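PDB 6FTF: protein kinase A regulatory subunit, putative, which probably restrains a cAMP-independent protein kinase A as its regulatory subunit, and binds the nucleoside analogue 7-cyano-7-deazainosine in two pockets. Local coordinates for residues G208-D216 and R243-T251. Sequence-based numbering, arbitrary orientation.
With 7CI (7-cyano-7-deazainosine), chain E.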
loop_
_atom_site.group_PDB
_atom_site.type_symbol
_atom_site.label_atom_id
_atom_site.label_comp_id
_atom_site.label_asym_id
_atom_site.label_seq_id
_atom_site.Cartn_x
_atom_site.Cartn_y
_atom_site.Cartn_z
ATOM N N GLY A 208 -22.136 2.471 -5.515
ATOM C CA GLY A 208 -22.868 3.584 -4.933
ATOM C C GLY A 208 -22.354 4.942 -5.363
ATOM O O GLY A 208 -21.470 5.072 -6.215
ATOM N N THR A 209 -22.944 5.969 -4.752
ATOM C CA THR A 209 -22.642 7.360 -5.062
ATOM C C THR A 209 -22.410 8.148 -3.782
ATOM O O THR A 209 -22.965 7.839 -2.729
ATOM C CB THR A 209 -23.812 7.956 -5.864
ATOM O OG1 THR A 209 -23.973 7.178 -7.063
ATOM C CG2 THR A 209 -23.598 9.396 -6.249
ATOM N N VAL A 210 -21.523 9.138 -3.879
ATOM C CA VAL A 210 -21.167 10.020 -2.774
ATOM C C VAL A 210 -21.278 11.466 -3.222
ATOM O O VAL A 210 -21.222 11.777 -4.411
ATOM C CB VAL A 210 -19.735 9.757 -2.226
ATOM C CG1 VAL A 210 -19.585 8.290 -1.822
ATOM C CG2 VAL A 210 -18.666 10.159 -3.254
ATOM N N GLU A 211 -21.390 12.361 -2.244
ATOM C CA GLU A 211 -21.347 13.798 -2.481
ATOM C C GLU A 211 -20.207 14.411 -1.684
ATOM O O GLU A 211 -19.924 14.000 -0.563
ATOM C CB GLU A 211 -22.671 14.489 -2.117
ATOM C CG GLU A 211 -23.103 14.338 -0.661
ATOM C CD GLU A 211 -24.495 14.905 -0.369
ATOM O OE1 GLU A 211 -24.917 14.878 0.820
ATOM O OE2 GLU A 211 -25.176 15.369 -1.311
ATOM N N VAL A 212 -19.553 15.385 -2.294
ATOM C CA VAL A 212 -18.441 16.118 -1.696
ATOM C C VAL A 212 -18.987 17.469 -1.258
ATOM O O VAL A 212 -19.603 18.168 -2.066
ATOM C CB VAL A 212 -17.311 16.296 -2.719
ATOM C CG1 VAL A 212 -16.164 17.082 -2.135
ATOM C CG2 VAL A 212 -16.805 14.952 -3.209
ATOM N N ILE A 213 -18.735 17.847 -0.009
ATOM C CA ILE A 213 -19.335 19.032 0.586
ATOM C C ILE A 213 -18.224 19.912 1.149
ATOM O O ILE A 213 -17.558 19.544 2.127
ATOM C CB ILE A 213 -20.360 18.654 1.663
ATOM C CG1 ILE A 213 -21.445 17.757 1.047
ATOM C CG2 ILE A 213 -20.972 19.888 2.301
ATOM C CD1 ILE A 213 -22.389 17.172 2.060
ATOM N N GLY A 214 -18.021 21.073 0.523
ATOM C CA GLY A 214 -17.060 22.060 0.967
ATOM C C GLY A 214 -17.712 23.091 1.868
ATOM O O GLY A 214 -18.758 22.843 2.472
ATOM N N ARG A 215 -17.108 24.276 1.933
ATOM C CA ARG A 215 -17.604 25.365 2.762
ATOM C C ARG A 215 -17.597 26.643 1.947
ATOM O O ARG A 215 -16.612 26.940 1.264
ATOM C CB ARG A 215 -16.719 25.541 4.006
ATOM C CG ARG A 215 -16.656 24.307 4.908
ATOM C CD ARG A 215 -17.992 23.997 5.578
ATOM N NE ARG A 215 -17.899 22.865 6.495
ATOM C CZ ARG A 215 -18.111 21.591 6.169
ATOM N NH1 ARG A 215 -18.433 21.240 4.939
ATOM N NH2 ARG A 215 -17.996 20.655 7.097
ATOM N N ASP A 216 -18.689 27.405 2.033
ATOM C CA ASP A 216 -18.792 28.664 1.308
ATOM C C ASP A 216 -18.097 29.795 2.072
ATOM O O ASP A 216 -17.478 29.604 3.129
ATOM C CB ASP A 216 -20.245 28.972 0.935
ATOM C CG ASP A 216 -21.113 29.341 2.124
ATOM O OD1 ASP A 216 -20.607 29.663 3.216
ATOM O OD2 ASP A 216 -22.361 29.328 1.943
ATOM N N ARG A 243 -4.891 18.685 6.016
ATOM C CA ARG A 243 -6.078 18.056 6.577
ATOM C C ARG A 243 -7.219 18.099 5.564
ATOM O O ARG A 243 -7.190 18.825 4.584
ATOM C CB ARG A 243 -6.459 18.722 7.905
ATOM C CG ARG A 243 -5.406 18.540 8.994
ATOM C CD ARG A 243 -5.814 19.171 10.300
ATOM N NE ARG A 243 -6.794 18.395 11.056
ATOM C CZ ARG A 243 -6.492 17.470 11.962
ATOM N NH1 ARG A 243 -5.253 17.122 12.196
ATOM N NH2 ARG A 243 -7.463 16.875 12.643
ATOM N N THR A 244 -8.251 17.308 5.813
ATOM C CA THR A 244 -9.327 17.187 4.834
ATOM C C THR A 244 -10.079 18.501 4.686
ATOM O O THR A 244 -10.350 19.211 5.659
ATOM C CB THR A 244 -10.281 16.049 5.190
ATOM O OG1 THR A 244 -10.822 16.303 6.474
ATOM C CG2 THR A 244 -9.593 14.694 5.178
ATOM N N VAL A 245 -10.401 18.817 3.445
ATOM C CA VAL A 245 -10.998 20.081 3.067
ATOM C C VAL A 245 -12.436 19.934 2.627
ATOM O O VAL A 245 -13.054 20.921 2.213
ATOM C CB VAL A 245 -10.140 20.800 2.007
ATOM C CG1 VAL A 245 -8.860 21.315 2.645
ATOM C CG2 VAL A 245 -9.781 19.855 0.866
ATOM N N ALA A 246 -12.999 18.733 2.702
ATOM C CA ALA A 246 -14.399 18.522 2.384
ATOM C C ALA A 246 -14.905 17.315 3.148
ATOM O O ALA A 246 -14.130 16.424 3.503
ATOM C CB ALA A 246 -14.587 18.261 0.890
ATOM N N ASP A 247 -16.212 17.301 3.390
ATOM C CA ASP A 247 -16.880 16.077 3.776
ATOM C C ASP A 247 -17.128 15.255 2.521
ATOM O O ASP A 247 -17.354 15.797 1.442
ATOM C CB ASP A 247 -18.241 16.362 4.399
ATOM C CG ASP A 247 -18.177 17.313 5.574
ATOM O OD1 ASP A 247 -17.520 16.975 6.571
ATOM O OD2 ASP A 247 -18.840 18.384 5.509
ATOM N N VAL A 248 -17.169 13.936 2.677
ATOM C CA VAL A 248 -17.649 13.041 1.631
ATOM C C VAL A 248 -18.718 12.173 2.265
ATOM O O VAL A 248 -18.446 11.486 3.259
ATOM C CB VAL A 248 -16.527 12.185 1.024
ATOM C CG1 VAL A 248 -17.106 11.319 -0.068
ATOM C CG2 VAL A 248 -15.404 13.078 0.501
ATOM N N VAL A 249 -19.936 12.249 1.728
ATOM C CA VAL A 249 -21.116 11.652 2.345
ATOM C C VAL A 249 -21.738 10.662 1.368
ATOM O O VAL A 249 -21.934 10.988 0.196
ATOM C CB VAL A 249 -22.143 12.739 2.726
ATOM C CG1 VAL A 249 -23.339 12.124 3.446
ATOM C CG2 VAL A 249 -21.476 13.817 3.571
ATOM N N ALA A 250 -22.110 9.478 1.847
ATOM C CA ALA A 250 -22.801 8.513 0.992
ATOM C C ALA A 250 -24.193 9.031 0.640
ATOM O O ALA A 250 -24.955 9.440 1.519
ATOM C CB ALA A 250 -22.932 7.175 1.707
ATOM N N THR A 251 -24.535 9.045 -0.646
ATOM C CA THR A 251 -25.897 9.399 -1.052
ATOM C C THR A 251 -26.763 8.181 -1.356
ATOM O O THR A 251 -27.989 8.332 -1.488
ATOM C CB THR A 251 -25.910 10.331 -2.271
ATOM O OG1 THR A 251 -25.392 9.648 -3.415
ATOM C CG2 THR A 251 -25.129 11.602 -2.013
HETATM C C1 7CI E . -12.546 15.210 -2.161
HETATM N N1 7CI E . -12.554 16.664 -2.576
HETATM O O1 7CI E . -12.817 15.112 -0.781
HETATM C C2 7CI E . -12.934 17.091 -3.768
HETATM N N2 7CI E . -13.418 16.387 -4.819
HETATM O O2 7CI E . -11.337 13.240 -2.671
HETATM C C3 7CI E . -13.825 17.074 -5.906
HETATM N N3 7CI E . -13.665 18.466 -5.982
HETATM O O3 7CI E . -9.453 13.875 -0.900
HETATM C C4 7CI E . -13.143 19.190 -4.945
HETATM N N4 7CI E . -11.595 21.203 -1.584
HETATM C C5 7CI E . -12.780 18.512 -3.761
HETATM O O5 7CI E . -12.996 20.432 -5.124
HETATM C C6 7CI E . -12.255 18.892 -2.455
HETATM C C7 7CI E . -12.154 17.685 -1.778
HETATM C C8 7CI E . -11.900 20.156 -1.985
HETATM C C9 7CI E . -11.212 14.579 -2.365
HETATM C C10 7CI E . -10.562 14.803 -1.100
HETATM C C11 7CI E . -11.715 14.510 -0.115
HETATM C C12 7CI E . -11.536 15.173 1.310
HETATM O O4 7CI E . -11.154 16.498 1.174
#
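Asp247 OD2 is gripped by both terminal nitrogens of Arg215, NH1 at 2.9 Å and NH2 at an equal length, in a salt bridge that ties strand 209-215 to strand 247-250. Both nitrogens come from the same face of the carboxylate, NH2 on the syn side and NH1 farther above the plane, while OD2 stays at the guanidinium edge. A bend in the arginine chain (chi2 -67°) folds it back, and NH1 also donates to Gly214 O from above that carbonyl's plane, which fixes the rotation of the guanidinium. Asp247 OD1 accepts from Tyr195 N, and the ring of Tyr195 makes a cation-pi contact with Arg215.

Beyond the bridge the strands run antiparallel as inner neighbours of one sheet in the cyclic nucleotide-binding beta-barrel. Glu211 N donates to Val249 O (2.9 Å), and Val249 N returns a bond to Glu211 O; Ile213 and Asp247 form a second hydrogen-bonded pair. At the far end Thr251 N reaches Thr209 O. On the face that carries Asp247, Ile213 in one of its two conformers places CD1 3.8 Å from Val249 CG2, and the stem of Glu211 lies alongside Val249, its carboxylate held by Lys223.

The other face turns to the nucleoside. Val212 CG1, anti to its backbone nitrogen (chi1 179°), lies 3.6 Å from both Ala246 CB and C2 of the ligand, and Val248 CG2 approaches the ribose O1 at 3.5 Å. Val245 N and Ala246 N offer only weak hydrogen bonds, both 3.3 Å long, to the ligand's O4 hydroxyl. The ion pairs on the Asp247 face probably offset one another's charge, while an uncharged nucleoside meets valine methyls from the opposite face and N-H groups from the preceding loop, consistent with binding that needs no phosphate.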